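Local coordinates for FdxN element excision controlling factor protein (Anabaena variabilis, PDB 2OKF) that is an XisH-family factor thought to control excision of the fdxN element from the cyanobacterial genome, probably through binding to nucleic acid, at residues Glu10-Ala15 and Lys124-Asp129; Asp19-Thr24 and Ala49-Gln54; Gly53-Val58 and Lys89-Arg94; Ala57-Ser62 and Leu96-Pro101. One frame throughout, in Å; residues are numbered along the deposited sequence.

Interaction 1 (Glu10-Ala15 and Lys124-Asp129); sequences EVVKTA and KMLVYD
The hydroxyl of Tyr128, whose ring receives Val11 and Val12 of the helix, is hydrogen-bonded to the backbone carbonyl of Lys61, so the polar end of this buried side chain finds its partner outside the two segments. Across Glu10-Ala15 and Lys124-Asp129 the contact itself is apolar. Val12 brings CG2 down over the middle of the ring, 3.5 Å from the Tyr128 centroid and 10° off the ring normal, a CH-pi contact in which all six ring carbons lie at similar range. The other methyl of Val12 serves a second neighbour, its CG1 lying 4.3 Å from Leu126 CD1. Val11 adds its CG1, 3.8 Å from Tyr128 CD2 and oblique to the ring. The Tyr128 CG stands between its own backbone N and carbonyl carbon (chi1 66°), which turns the ring toward the helix, while Leu126 O lies in plane at the ring edge. Segment 10-15 crosses strand 125-129 nearly at right angles (100°), the axes 9.1 Å apart, and the same two valines thereby seat the helix on one face of the sheet; Val12 also reaches Val58 and Val60 of strand 54-60. With no hydrogen bond joining the segments, their cohesion rests on van der Waals and CH-pi packing, and the phenol's bond to Lys61 is likely to fix how far the ring reaches under the helix.

Interaction 2 (Asp19-Thr24 and Ala49-Gln54); sequences DGWQIT and AERQGQ
Hydrogen bonds join Gln22 and Glu50 in both directions: Gln22 N to Glu50 O at 2.9 Å, Glu50 N to Gln22 O at 2.8 Å. The charged Arg51 adds a third, NH1 to Asp19 O at 2.8 Å, with the acceptor near the guanidinium plane. Packing centres on Trp21. Arg51 CB sits over the six-membered ring, 3.6 Å from its centroid, and because the arginine chain bends at chi3 (69°) its guanidinium also lies over the indole, the two planes 14° apart. Replacing Trp21 by an alanine is likely to take this face from Arg51 and let its guanidinium swing away from Asp19 O. Further along the pair, Ile23 CD1 meets Ala49 CB at 4.0 Å. One water links Thr24 OG1 with Glu50 OE1. Gly20, at positive phi, is the C-prime residue of the Schellman motif ending helix 6-18. Strand 22-25, outermost in the sheet within this chain, pairs antiparallel with 47-51; a type I' turn, Arg51 to Gln54, then links strand 47-51 to strand 54-60 in a beta-hairpin.

Interaction 3 (Gly53-Val58 and Lys89-Arg94); sequences GQKIAV and KVEPDR
Arg94 reaches Ile56 and Lys55 by sending CG anti to its backbone N (chi1 -176°) and then bending at chi3 (-56°), which turns the guanidinium back over strand 54-60. There NH1 donates to Ile56 O at 2.9 Å, a fairly straight bond that keeps to the guanidinium plane but meets the carbonyl from above its own plane. One face of the guanidinium is covered by Lys55 CB, 3.6 Å from Arg94 NH1 and offset toward the rim, and the aliphatic part of Arg94 rests against Ala57, CD to CB 3.9 Å. The remaining nitrogens turn to Glu91, held side-on in a salt bridge: NE to OE1 at 2.8 Å and NH2 to OE2 at 2.9 Å, both oxygens approached from above the carboxylate plane. Glu91 was modelled in two conformers, so this grip describes one of them. In that conformer the carboxylate would probably balance the charge of the buried arginine and hold its plane steady, with Lys55 NZ a looser neighbour. A water bridges the main chains, accepting from Lys55 N and donating to Asp93 O at 2.6 Å. A type I turn, Glu91 to Arg94, follows helix 69-90 and leads the chain into strand 94-101 beside strand 54-60; Leu28 touches Ala57 and Arg94, and on the other side of the sheet Ile56 packs against Leu16 of helix 6-18.

Interaction 4 (Ala57-Ser62 and Leu96-Pro101); sequences AVEVKS and LYLAVP. With EDO (1,2-ethanediol), chain G.
Ala57-Val60 and Leu96-Ala99 belong to the parallel strands 54-60 and 94-101 of a beta-alpha-beta unit whose helix, 69-90, lies between them in sequence. Four backbone bonds zip them together: Tyr97 N to Ala57 O, Glu59 N to Tyr97 O, Ala99 N to Glu59 O at 2.8 Å, and the longer Lys61 N to Ala99 O at 3.2 Å. On the face turned to helix 6-18, Val58 CG1 presses on Ala99 CB at 3.5 Å. On the other, Leu98 CD1 lies beside the Glu59 carboxylate, 3.5 Å from OE2, and touches Lys61 CG at 3.7 Å; Ala57 CB meets Leu96 CD1. Bending at chi2 (-67°) carries the Lys61 amine off the strand pair to Gln79 OE1 and to an ethanediol probably carried over from the crystallisation liquor, NZ to O1 3.2 Å. A methionine in place of Lys61 would probably leave Gln79 OE1 without the amine that donates to it. Beyond the last paired residues, Pro101 packs its CD against Lys61 O at 3.3 Å and stands at the N-cap of helix 102-106. Glu59-Val60-Lys61 matches the E-x-K part of the PD-(D/E)xK signature, consistent with the central strands of that nuclease-like fold.

In the fold
Helix 6-18 opens the chain, and interaction 1 seats it on strand 125-129, closing the longest loop; the other three contacts all fall within that span. Interaction 2 closes first, bringing edge strand 22-25 against 47-51, and its last residues, Gly53 and Gln54, begin interaction 3. Interactions 3 and 4 both start on strand 54-60 and overlap at Ala57 and Val58; they span helix 69-90 and cross in sequence, interaction 4 opening before interaction 3 closes and ending after it. Together the contacts follow the mixed sheet from strand 22-25 to strand 125-129. Interactions 1 and 4 adjoin through the neighbouring strands 94-101 and 125-129, their centres about 7 Å apart.

Interaction 1 (Glu10-Ala15 and Lys124-Asp129)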
loop_
_atom_site.group_PDB
_atom_site.type_symbol
_atom_site.label_atom_id
_atom_site.label_comp_id
_atom_site.label_asym_id
_atom_site.label_seq_id
_atom_site.Cartn_x
_atom_site.Cartn_y
_atom_site.Cartn_z
ATOM N N GLU A 10 -12.305 -18.982 -1.484
ATOM C CA GLU A 10 -13.180 -19.931 -2.132
ATOM C C GLU A 10 -14.462 -19.255 -2.617
ATOM O O GLU A 10 -14.948 -19.573 -3.698
ATOM C CB GLU A 10 -13.485 -21.125 -1.226
ATOM C CG GLU A 10 -12.278 -22.055 -1.059
ATOM C CD GLU A 10 -11.709 -22.504 -2.415
ATOM O OE1 GLU A 10 -12.486 -23.040 -3.250
ATOM O OE2 GLU A 10 -10.490 -22.291 -2.654
ATOM N N VAL A 11 -14.995 -18.322 -1.833
ATOM C CA VAL A 11 -16.188 -17.575 -2.252
ATOM C C VAL A 11 -15.932 -16.858 -3.575
ATOM O O VAL A 11 -16.754 -16.896 -4.470
ATOM C CB VAL A 11 -16.604 -16.526 -1.203
ATOM C CG1 VAL A 11 -17.608 -15.540 -1.761
ATOM C CG2 VAL A 11 -17.172 -17.226 0.028
ATOM N N VAL A 12 -14.797 -16.168 -3.681
ATOM C CA VAL A 12 -14.500 -15.439 -4.915
ATOM C C VAL A 12 -14.310 -16.394 -6.087
ATOM O O VAL A 12 -14.754 -16.126 -7.204
ATOM C CB VAL A 12 -13.284 -14.477 -4.725
ATOM C CG1 VAL A 12 -12.938 -13.825 -6.051
ATOM C CG2 VAL A 12 -13.614 -13.448 -3.674
ATOM N N LYS A 13 -13.652 -17.520 -5.857
ATOM C CA LYS A 13 -13.494 -18.512 -6.908
ATOM C C LYS A 13 -14.844 -18.994 -7.384
ATOM O O LYS A 13 -15.077 -19.150 -8.573
ATOM C CB LYS A 13 -12.618 -19.679 -6.435
ATOM C CG LYS A 13 -11.184 -19.321 -6.309
ATOM C CD LYS A 13 -10.324 -20.378 -5.616
ATOM C CE LYS A 13 -10.189 -21.646 -6.402
ATOM N NZ LYS A 13 -9.098 -22.510 -5.765
ATOM N N THR A 14 -15.743 -19.266 -6.434
ATOM C CA THR A 14 -17.094 -19.710 -6.742
ATOM C C THR A 14 -17.829 -18.661 -7.563
ATOM O O THR A 14 -18.426 -18.997 -8.603
ATOM C CB THR A 14 -17.842 -20.061 -5.464
ATOM O OG1 THR A 14 -17.224 -21.249 -4.928
ATOM C CG2 THR A 14 -19.332 -20.331 -5.710
ATOM N N ALA A 15 -17.735 -17.407 -7.136
ATOM C CA ALA A 15 -18.388 -16.299 -7.828
ATOM C C ALA A 15 -17.854 -16.170 -9.252
ATOM O O ALA A 15 -18.608 -15.999 -10.201
ATOM C CB ALA A 15 -18.185 -15.051 -7.059
ATOM N N LYS A 124 -8.922 -0.966 -9.768
ATOM C CA LYS A 124 -10.033 -1.715 -10.317
ATOM C C LYS A 124 -10.547 -2.687 -9.271
ATOM O O LYS A 124 -9.756 -3.284 -8.532
ATOM C CB LYS A 124 -9.574 -2.458 -11.558
ATOM C CG LYS A 124 -9.127 -1.554 -12.677
ATOM C CD LYS A 124 -8.660 -2.386 -13.881
ATOM C CE LYS A 124 -8.159 -1.550 -15.070
ATOM N NZ LYS A 124 -9.305 -0.979 -15.817
HETATM N N MSE A 125 -11.870 -2.890 -9.252
HETATM C CA MSE A 125 -12.481 -3.693 -8.214
HETATM C C MSE A 125 -13.430 -4.757 -8.758
HETATM O O MSE A 125 -14.108 -4.545 -9.777
HETATM C CB MSE A 125 -13.238 -2.769 -7.219
HETATM C CG MSE A 125 -12.323 -1.762 -6.495
HETATM SE SE MSE A 125 -13.438 -0.784 -5.190
HETATM C CE MSE A 125 -14.209 0.326 -6.339
ATOM N N LEU A 126 -13.485 -5.858 -8.031
ATOM C CA LEU A 126 -14.451 -6.938 -8.255
ATOM C C LEU A 126 -15.267 -6.935 -6.964
ATOM O O LEU A 126 -14.777 -7.325 -5.911
ATOM C CB LEU A 126 -13.772 -8.283 -8.476
ATOM C CG LEU A 126 -14.590 -9.527 -8.776
ATOM C CD1 LEU A 126 -13.646 -10.742 -8.932
ATOM C CD2 LEU A 126 -15.607 -9.838 -7.748
ATOM N N VAL A 127 -16.526 -6.477 -7.044
ATOM C CA VAL A 127 -17.385 -6.427 -5.862
ATOM C C VAL A 127 -18.219 -7.697 -5.875
ATOM O O VAL A 127 -18.929 -7.993 -6.853
ATOM C CB VAL A 127 -18.311 -5.212 -5.891
ATOM C CG1 VAL A 127 -19.106 -5.123 -4.649
ATOM C CG2 VAL A 127 -17.480 -3.909 -6.037
ATOM N N TYR A 128 -18.075 -8.452 -4.806
ATOM C CA TYR A 128 -18.745 -9.765 -4.686
ATOM C C TYR A 128 -19.626 -9.830 -3.466
ATOM O O TYR A 128 -19.352 -9.228 -2.468
ATOM C CB TYR A 128 -17.742 -10.916 -4.681
ATOM C CG TYR A 128 -16.802 -10.997 -3.516
ATOM C CD1 TYR A 128 -15.659 -10.197 -3.425
ATOM C CD2 TYR A 128 -17.019 -11.901 -2.480
ATOM C CE1 TYR A 128 -14.833 -10.294 -2.378
ATOM C CE2 TYR A 128 -16.205 -11.987 -1.411
ATOM C CZ TYR A 128 -15.077 -11.193 -1.348
ATOM O OH TYR A 128 -14.216 -11.296 -0.269
ATOM N N ASP A 129 -20.740 -10.528 -3.610
ATOM C CA ASP A 129 -21.680 -10.765 -2.541
ATOM C C ASP A 129 -21.247 -12.044 -1.847
ATOM O O ASP A 129 -21.196 -13.122 -2.439
ATOM C CB ASP A 129 -23.080 -10.895 -3.106
ATOM C CG ASP A 129 -24.107 -11.025 -2.035
ATOM O OD1 ASP A 129 -24.137 -12.066 -1.342
ATOM O OD2 ASP A 129 -24.882 -10.061 -1.875
#

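Interaction 2 (Asp19-Thr24 and Ala49-Gln54)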
loop_
_atom_site.group_PDB
_atom_site.type_symbol
_atom_site.label_atom_id
_atom_site.label_comp_id
_atom_site.label_asym_id
_atom_site.label_seq_id
_atom_site.Cartn_x
_atom_site.Cartn_y
_atom_site.Cartn_z
ATOM N N ASP A 19 -19.833 -17.015 -13.206
ATOM C CA ASP A 19 -19.885 -16.084 -14.335
ATOM C C ASP A 19 -19.099 -16.618 -15.546
ATOM O O ASP A 19 -18.880 -15.896 -16.491
ATOM C CB ASP A 19 -19.407 -14.721 -13.923
ATOM C CG ASP A 19 -20.459 -13.840 -13.272
ATOM O OD1 ASP A 19 -21.519 -14.346 -12.834
ATOM O OD2 ASP A 19 -20.184 -12.629 -13.191
ATOM N N GLY A 20 -18.692 -17.872 -15.491
ATOM C CA GLY A 20 -17.982 -18.440 -16.637
ATOM C C GLY A 20 -16.512 -18.248 -16.738
ATOM O O GLY A 20 -15.946 -18.537 -17.782
ATOM N N TRP A 21 -15.881 -17.743 -15.671
ATOM C CA TRP A 21 -14.424 -17.573 -15.621
ATOM C C TRP A 21 -13.776 -18.916 -15.304
ATOM O O TRP A 21 -14.302 -19.737 -14.548
ATOM C CB TRP A 21 -14.048 -16.547 -14.542
ATOM C CG TRP A 21 -14.490 -15.165 -14.892
ATOM C CD1 TRP A 21 -15.742 -14.625 -14.668
ATOM C CD2 TRP A 21 -13.748 -14.180 -15.601
ATOM N NE1 TRP A 21 -15.802 -13.399 -15.198
ATOM C CE2 TRP A 21 -14.596 -13.075 -15.770
ATOM C CE3 TRP A 21 -12.433 -14.115 -16.096
ATOM C CZ2 TRP A 21 -14.178 -11.916 -16.428
ATOM C CZ3 TRP A 21 -12.036 -12.998 -16.769
ATOM C CH2 TRP A 21 -12.910 -11.912 -16.941
ATOM N N GLN A 22 -12.664 -19.170 -15.961
ATOM C CA GLN A 22 -11.856 -20.355 -15.763
ATOM C C GLN A 22 -10.699 -19.962 -14.873
ATOM O O GLN A 22 -9.951 -19.036 -15.207
ATOM C CB GLN A 22 -11.306 -20.825 -17.110
ATOM C CG GLN A 22 -10.312 -21.993 -17.013
ATOM C CD GLN A 22 -9.593 -22.329 -18.341
ATOM O OE1 GLN A 22 -9.857 -21.732 -19.406
ATOM N NE2 GLN A 22 -8.654 -23.272 -18.263
ATOM N N ILE A 23 -10.568 -20.634 -13.739
ATOM C CA ILE A 23 -9.467 -20.404 -12.853
ATOM C C ILE A 23 -8.206 -21.116 -13.400
ATOM O O ILE A 23 -8.255 -22.339 -13.640
ATOM C CB ILE A 23 -9.781 -20.885 -11.455
ATOM C CG1 ILE A 23 -11.137 -20.350 -10.916
ATOM C CG2 ILE A 23 -8.629 -20.570 -10.516
ATOM C CD1 ILE A 23 -11.283 -18.909 -10.850
ATOM N N THR A 24 -7.104 -20.398 -13.630
ATOM C CA THR A 24 -5.914 -21.027 -14.212
ATOM C C THR A 24 -4.761 -21.218 -13.237
ATOM O O THR A 24 -3.910 -22.108 -13.445
ATOM C CB THR A 24 -5.444 -20.268 -15.447
ATOM O OG1 THR A 24 -5.110 -18.908 -15.085
ATOM C CG2 THR A 24 -6.531 -20.323 -16.516
ATOM N N ALA A 49 -7.360 -15.930 -13.543
ATOM C CA ALA A 49 -8.494 -16.490 -14.238
ATOM C C ALA A 49 -8.576 -15.895 -15.602
ATOM O O ALA A 49 -7.931 -14.878 -15.914
ATOM C CB ALA A 49 -9.795 -16.217 -13.469
ATOM N N GLU A 50 -9.359 -16.559 -16.447
ATOM C CA GLU A 50 -9.566 -16.027 -17.778
ATOM C C GLU A 50 -10.906 -16.392 -18.338
ATOM O O GLU A 50 -11.533 -17.326 -17.872
ATOM C CB GLU A 50 -8.454 -16.457 -18.739
ATOM C CG GLU A 50 -8.389 -17.877 -19.028
ATOM C CD GLU A 50 -7.260 -18.120 -20.027
ATOM O OE1 GLU A 50 -6.084 -18.050 -19.616
ATOM O OE2 GLU A 50 -7.550 -18.363 -21.227
ATOM N N ARG A 51 -11.368 -15.600 -19.307
ATOM C CA ARG A 51 -12.647 -15.873 -19.957
ATOM C C ARG A 51 -12.599 -15.298 -21.354
ATOM O O ARG A 51 -12.367 -14.093 -21.512
ATOM C CB ARG A 51 -13.782 -15.229 -19.141
ATOM C CG ARG A 51 -15.189 -15.689 -19.553
ATOM C CD ARG A 51 -16.245 -15.081 -18.622
ATOM N NE ARG A 51 -16.323 -13.641 -18.847
ATOM C CZ ARG A 51 -17.335 -12.883 -18.463
ATOM N NH1 ARG A 51 -18.386 -13.428 -17.803
ATOM N NH2 ARG A 51 -17.293 -11.609 -18.755
ATOM N N GLN A 52 -12.856 -16.148 -22.349
ATOM C CA GLN A 52 -12.829 -15.720 -23.734
ATOM C C GLN A 52 -11.542 -14.950 -24.025
ATOM O O GLN A 52 -11.558 -13.869 -24.623
ATOM C CB GLN A 52 -14.072 -14.874 -24.010
ATOM C CG GLN A 52 -14.535 -14.898 -25.456
ATOM C CD GLN A 52 -15.866 -14.195 -25.634
ATOM O OE1 GLN A 52 -16.196 -13.289 -24.869
ATOM N NE2 GLN A 52 -16.618 -14.590 -26.656
ATOM N N GLY A 53 -10.431 -15.497 -23.560
ATOM C CA GLY A 53 -9.139 -14.861 -23.767
ATOM C C GLY A 53 -8.765 -13.648 -22.942
ATOM O O GLY A 53 -7.611 -13.223 -23.018
ATOM N N GLN A 54 -9.725 -13.088 -22.185
ATOM C CA GLN A 54 -9.449 -11.941 -21.316
ATOM C C GLN A 54 -8.899 -12.505 -20.012
ATOM O O GLN A 54 -9.510 -13.337 -19.392
ATOM C CB GLN A 54 -10.691 -11.089 -21.082
ATOM C CG GLN A 54 -11.424 -10.749 -22.387
ATOM C CD GLN A 54 -10.488 -10.319 -23.505
ATOM O OE1 GLN A 54 -10.505 -10.888 -24.605
ATOM N NE2 GLN A 54 -9.649 -9.340 -23.228
HETATM O O HOH W 1 -5.459 -17.102 -17.177
#

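Interaction 3 (Gly53-Val58 and Lys89-Arg94)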
loop_
_atom_site.group_PDB
_atom_site.type_symbol
_atom_site.label_atom_id
_atom_site.label_comp_id
_atom_site.label_asym_id
_atom_site.label_seq_id
_atom_site.Cartn_x
_atom_site.Cartn_y
_atom_site.Cartn_z
ATOM N N GLY A 53 -10.431 -15.497 -23.560
ATOM C CA GLY A 53 -9.139 -14.861 -23.767
ATOM C C GLY A 53 -8.765 -13.648 -22.942
ATOM O O GLY A 53 -7.611 -13.223 -23.018
ATOM N N GLN A 54 -9.725 -13.088 -22.185
ATOM C CA GLN A 54 -9.449 -11.941 -21.316
ATOM C C GLN A 54 -8.899 -12.505 -20.012
ATOM O O GLN A 54 -9.510 -13.337 -19.392
ATOM C CB GLN A 54 -10.691 -11.089 -21.082
ATOM C CG GLN A 54 -11.424 -10.749 -22.387
ATOM C CD GLN A 54 -10.488 -10.319 -23.505
ATOM O OE1 GLN A 54 -10.505 -10.888 -24.605
ATOM N NE2 GLN A 54 -9.649 -9.340 -23.228
ATOM N N LYS A 55 -7.699 -12.049 -19.644
ATOM C CA LYS A 55 -6.972 -12.541 -18.457
ATOM C C LYS A 55 -7.025 -11.557 -17.318
ATOM O O LYS A 55 -6.875 -10.354 -17.506
ATOM C CB LYS A 55 -5.484 -12.772 -18.824
ATOM C CG LYS A 55 -5.253 -13.903 -19.817
ATOM C CD LYS A 55 -3.765 -14.011 -20.184
ATOM C CE LYS A 55 -3.535 -15.103 -21.200
ATOM N NZ LYS A 55 -2.137 -15.093 -21.697
ATOM N N ILE A 56 -7.245 -12.078 -16.121
ATOM C CA ILE A 56 -7.306 -11.281 -14.902
ATOM C C ILE A 56 -6.531 -11.918 -13.756
ATOM O O ILE A 56 -6.224 -13.096 -13.774
ATOM C CB ILE A 56 -8.758 -11.008 -14.430
ATOM C CG1 ILE A 56 -9.424 -12.295 -13.958
ATOM C CG2 ILE A 56 -9.551 -10.366 -15.542
ATOM C CD1 ILE A 56 -10.768 -12.074 -13.338
ATOM N N ALA A 57 -6.198 -11.075 -12.777
ATOM C CA ALA A 57 -5.638 -11.503 -11.508
ATOM C C ALA A 57 -6.510 -10.849 -10.453
ATOM O O ALA A 57 -6.930 -9.723 -10.614
ATOM C CB ALA A 57 -4.180 -11.064 -11.342
ATOM N N VAL A 58 -6.824 -11.576 -9.388
ATOM C CA VAL A 58 -7.688 -11.062 -8.363
ATOM C C VAL A 58 -7.038 -11.183 -7.010
ATOM O O VAL A 58 -6.646 -12.269 -6.577
ATOM C CB VAL A 58 -9.039 -11.825 -8.322
ATOM C CG1 VAL A 58 -9.949 -11.217 -7.262
ATOM C CG2 VAL A 58 -9.696 -11.773 -9.680
ATOM N N LYS A 89 5.250 -5.890 -15.901
ATOM C CA LYS A 89 6.557 -6.325 -16.347
ATOM C C LYS A 89 6.721 -7.842 -16.481
ATOM O O LYS A 89 7.802 -8.319 -16.890
ATOM C CB LYS A 89 7.594 -5.747 -15.388
ATOM C CG LYS A 89 7.519 -4.208 -15.246
ATOM C CD LYS A 89 7.977 -3.475 -16.471
ATOM C CE LYS A 89 7.996 -1.955 -16.239
ATOM N NZ LYS A 89 6.608 -1.312 -16.251
ATOM N N VAL A 90 5.649 -8.593 -16.243
ATOM C CA VAL A 90 5.679 -10.043 -16.329
ATOM C C VAL A 90 4.549 -10.620 -17.214
ATOM O O VAL A 90 4.779 -11.446 -18.089
ATOM C CB VAL A 90 5.626 -10.664 -14.921
ATOM C CG1 VAL A 90 5.647 -12.177 -15.034
ATOM C CG2 VAL A 90 6.824 -10.217 -14.128
ATOM N N GLU A 91 3.321 -10.180 -16.971
ATOM C CA GLU A 91 2.182 -10.634 -17.735
ATOM C C GLU A 91 1.265 -9.411 -17.993
ATOM O O GLU A 91 0.225 -9.200 -17.357
ATOM C CB GLU A 91 1.484 -11.764 -16.980
ATOM C CG GLU A 91 0.599 -12.570 -17.863
ATOM C CD GLU A 91 0.030 -13.773 -17.166
ATOM O OE1 GLU A 91 0.133 -13.848 -15.895
ATOM O OE2 GLU A 91 -0.499 -14.613 -17.925
ATOM N N PRO A 92 1.672 -8.588 -18.952
ATOM C CA PRO A 92 1.008 -7.325 -19.181
ATOM C C PRO A 92 -0.402 -7.392 -19.721
ATOM O O PRO A 92 -1.076 -6.373 -19.695
ATOM C CB PRO A 92 1.934 -6.654 -20.214
ATOM C CG PRO A 92 2.579 -7.752 -20.918
ATOM C CD PRO A 92 2.814 -8.780 -19.865
ATOM N N ASP A 93 -0.843 -8.575 -20.152
ATOM C CA ASP A 93 -2.227 -8.701 -20.568
ATOM C C ASP A 93 -3.156 -9.142 -19.457
ATOM O O ASP A 93 -4.361 -9.253 -19.687
ATOM C CB ASP A 93 -2.329 -9.660 -21.745
ATOM C CG ASP A 93 -1.684 -9.086 -22.985
ATOM O OD1 ASP A 93 -2.054 -7.951 -23.357
ATOM O OD2 ASP A 93 -0.826 -9.752 -23.590
ATOM N N ARG A 94 -2.632 -9.373 -18.265
ATOM C CA ARG A 94 -3.444 -9.841 -17.154
ATOM C C ARG A 94 -3.750 -8.685 -16.265
ATOM O O ARG A 94 -2.857 -8.091 -15.612
ATOM C CB ARG A 94 -2.749 -10.969 -16.405
ATOM C CG ARG A 94 -3.603 -11.525 -15.319
ATOM C CD ARG A 94 -2.970 -12.729 -14.600
ATOM N NE ARG A 94 -2.612 -13.805 -15.504
ATOM C CZ ARG A 94 -3.480 -14.650 -16.041
ATOM N NH1 ARG A 94 -4.787 -14.624 -15.761
ATOM N NH2 ARG A 94 -3.034 -15.611 -16.843
HETATM O O HOH W 2 -6.414 -9.920 -21.206
HETATM O O HOH W 3 -1.779 -17.180 -19.330
#

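Interaction 4 (Ala57-Ser62 and Leu96-Pro101)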
loop_
_atom_site.group_PDB
_atom_site.type_symbol
_atom_site.label_atom_id
_atom_site.label_comp_id
_atom_site.label_asym_id
_atom_site.label_seq_id
_atom_site.Cartn_x
_atom_site.Cartn_y
_atom_site.Cartn_z
ATOM N N ALA A 57 -6.198 -11.075 -12.777
ATOM C CA ALA A 57 -5.638 -11.503 -11.508
ATOM C C ALA A 57 -6.510 -10.849 -10.453
ATOM O O ALA A 57 -6.930 -9.723 -10.614
ATOM C CB ALA A 57 -4.180 -11.064 -11.342
ATOM N N VAL A 58 -6.824 -11.576 -9.388
ATOM C CA VAL A 58 -7.688 -11.062 -8.363
ATOM C C VAL A 58 -7.038 -11.183 -7.010
ATOM O O VAL A 58 -6.646 -12.269 -6.577
ATOM C CB VAL A 58 -9.039 -11.825 -8.322
ATOM C CG1 VAL A 58 -9.949 -11.217 -7.262
ATOM C CG2 VAL A 58 -9.696 -11.773 -9.680
ATOM N N GLU A 59 -6.932 -10.013 -6.366
ATOM C CA GLU A 59 -6.448 -9.814 -4.990
ATOM C C GLU A 59 -7.658 -9.870 -4.055
ATOM O O GLU A 59 -8.478 -8.968 -4.048
ATOM C CB GLU A 59 -5.700 -8.513 -4.864
ATOM C CG GLU A 59 -5.310 -8.155 -3.446
ATOM C CD GLU A 59 -4.718 -6.796 -3.341
ATOM O OE1 GLU A 59 -4.248 -6.259 -4.353
ATOM O OE2 GLU A 59 -4.710 -6.220 -2.211
ATOM N N VAL A 60 -7.791 -10.979 -3.333
ATOM C CA VAL A 60 -8.952 -11.161 -2.470
ATOM C C VAL A 60 -8.793 -10.576 -1.097
ATOM O O VAL A 60 -7.866 -10.924 -0.416
ATOM C CB VAL A 60 -9.343 -12.648 -2.332
ATOM C CG1 VAL A 60 -10.588 -12.794 -1.450
ATOM C CG2 VAL A 60 -9.599 -13.225 -3.689
ATOM N N LYS A 61 -9.766 -9.743 -0.703
ATOM C CA LYS A 61 -9.852 -9.152 0.640
ATOM C C LYS A 61 -11.245 -9.367 1.231
ATOM O O LYS A 61 -12.281 -9.403 0.504
ATOM C CB LYS A 61 -9.496 -7.664 0.622
ATOM C CG LYS A 61 -8.066 -7.420 0.175
ATOM C CD LYS A 61 -7.105 -7.963 1.191
ATOM C CE LYS A 61 -5.683 -7.927 0.712
ATOM N NZ LYS A 61 -4.754 -8.227 1.803
ATOM N N SER A 62 -11.276 -9.576 2.532
ATOM C CA SER A 62 -12.543 -9.813 3.243
ATOM C C SER A 62 -12.933 -8.641 4.144
ATOM O O SER A 62 -14.095 -8.519 4.509
ATOM C CB SER A 62 -12.397 -11.054 4.086
ATOM O OG SER A 62 -11.278 -10.901 4.938
ATOM N N LEU A 96 -5.277 -6.705 -13.102
ATOM C CA LEU A 96 -5.498 -6.901 -11.666
ATOM C C LEU A 96 -6.720 -6.183 -11.118
ATOM O O LEU A 96 -6.938 -4.988 -11.395
ATOM C CB LEU A 96 -4.281 -6.389 -10.905
ATOM C CG LEU A 96 -4.280 -6.589 -9.405
ATOM C CD1 LEU A 96 -4.227 -8.040 -9.041
ATOM C CD2 LEU A 96 -3.133 -5.831 -8.777
ATOM N N TYR A 97 -7.477 -6.934 -10.311
ATOM C CA TYR A 97 -8.649 -6.413 -9.608
ATOM C C TYR A 97 -8.520 -6.669 -8.103
ATOM O O TYR A 97 -8.047 -7.739 -7.714
ATOM C CB TYR A 97 -9.952 -7.104 -10.110
ATOM C CG TYR A 97 -10.292 -6.731 -11.498
ATOM C CD1 TYR A 97 -9.670 -7.395 -12.563
ATOM C CD2 TYR A 97 -11.178 -5.691 -11.790
ATOM C CE1 TYR A 97 -9.903 -7.027 -13.858
ATOM C CE2 TYR A 97 -11.410 -5.313 -13.107
ATOM C CZ TYR A 97 -10.765 -5.978 -14.132
ATOM O OH TYR A 97 -10.997 -5.624 -15.463
ATOM N N LEU A 98 -8.977 -5.710 -7.310
ATOM C CA LEU A 98 -9.129 -5.881 -5.847
ATOM C C LEU A 98 -10.533 -6.398 -5.644
ATOM O O LEU A 98 -11.512 -5.704 -5.956
ATOM C CB LEU A 98 -8.919 -4.579 -5.109
ATOM C CG LEU A 98 -9.141 -4.618 -3.615
ATOM C CD1 LEU A 98 -8.086 -5.469 -2.953
ATOM C CD2 LEU A 98 -9.113 -3.211 -3.084
ATOM N N ALA A 99 -10.658 -7.580 -5.053
ATOM C CA ALA A 99 -11.996 -8.150 -4.758
ATOM C C ALA A 99 -12.434 -7.685 -3.364
ATOM O O ALA A 99 -11.721 -7.878 -2.405
ATOM C CB ALA A 99 -11.964 -9.664 -4.816
ATOM N N VAL A 100 -13.591 -7.045 -3.297
ATOM C CA VAL A 100 -14.139 -6.418 -2.105
ATOM C C VAL A 100 -15.559 -6.995 -1.838
ATOM O O VAL A 100 -16.349 -7.015 -2.766
ATOM C CB VAL A 100 -14.305 -4.875 -2.443
ATOM C CG1 VAL A 100 -14.810 -4.062 -1.268
ATOM C CG2 VAL A 100 -13.000 -4.252 -2.965
ATOM N N PRO A 101 -15.894 -7.353 -0.620
ATOM C CA PRO A 101 -17.302 -7.703 -0.357
ATOM C C PRO A 101 -18.253 -6.536 -0.586
ATOM O O PRO A 101 -17.897 -5.369 -0.413
ATOM C CB PRO A 101 -17.279 -8.092 1.123
ATOM C CG PRO A 101 -15.907 -8.532 1.378
ATOM C CD PRO A 101 -15.058 -7.612 0.578
HETATM C C1 EDO G . -4.183 -11.518 3.507
HETATM O O1 EDO G . -3.354 -11.043 2.437
HETATM C C2 EDO G . -5.639 -11.204 3.186
HETATM O O2 EDO G . -6.214 -10.480 4.269
#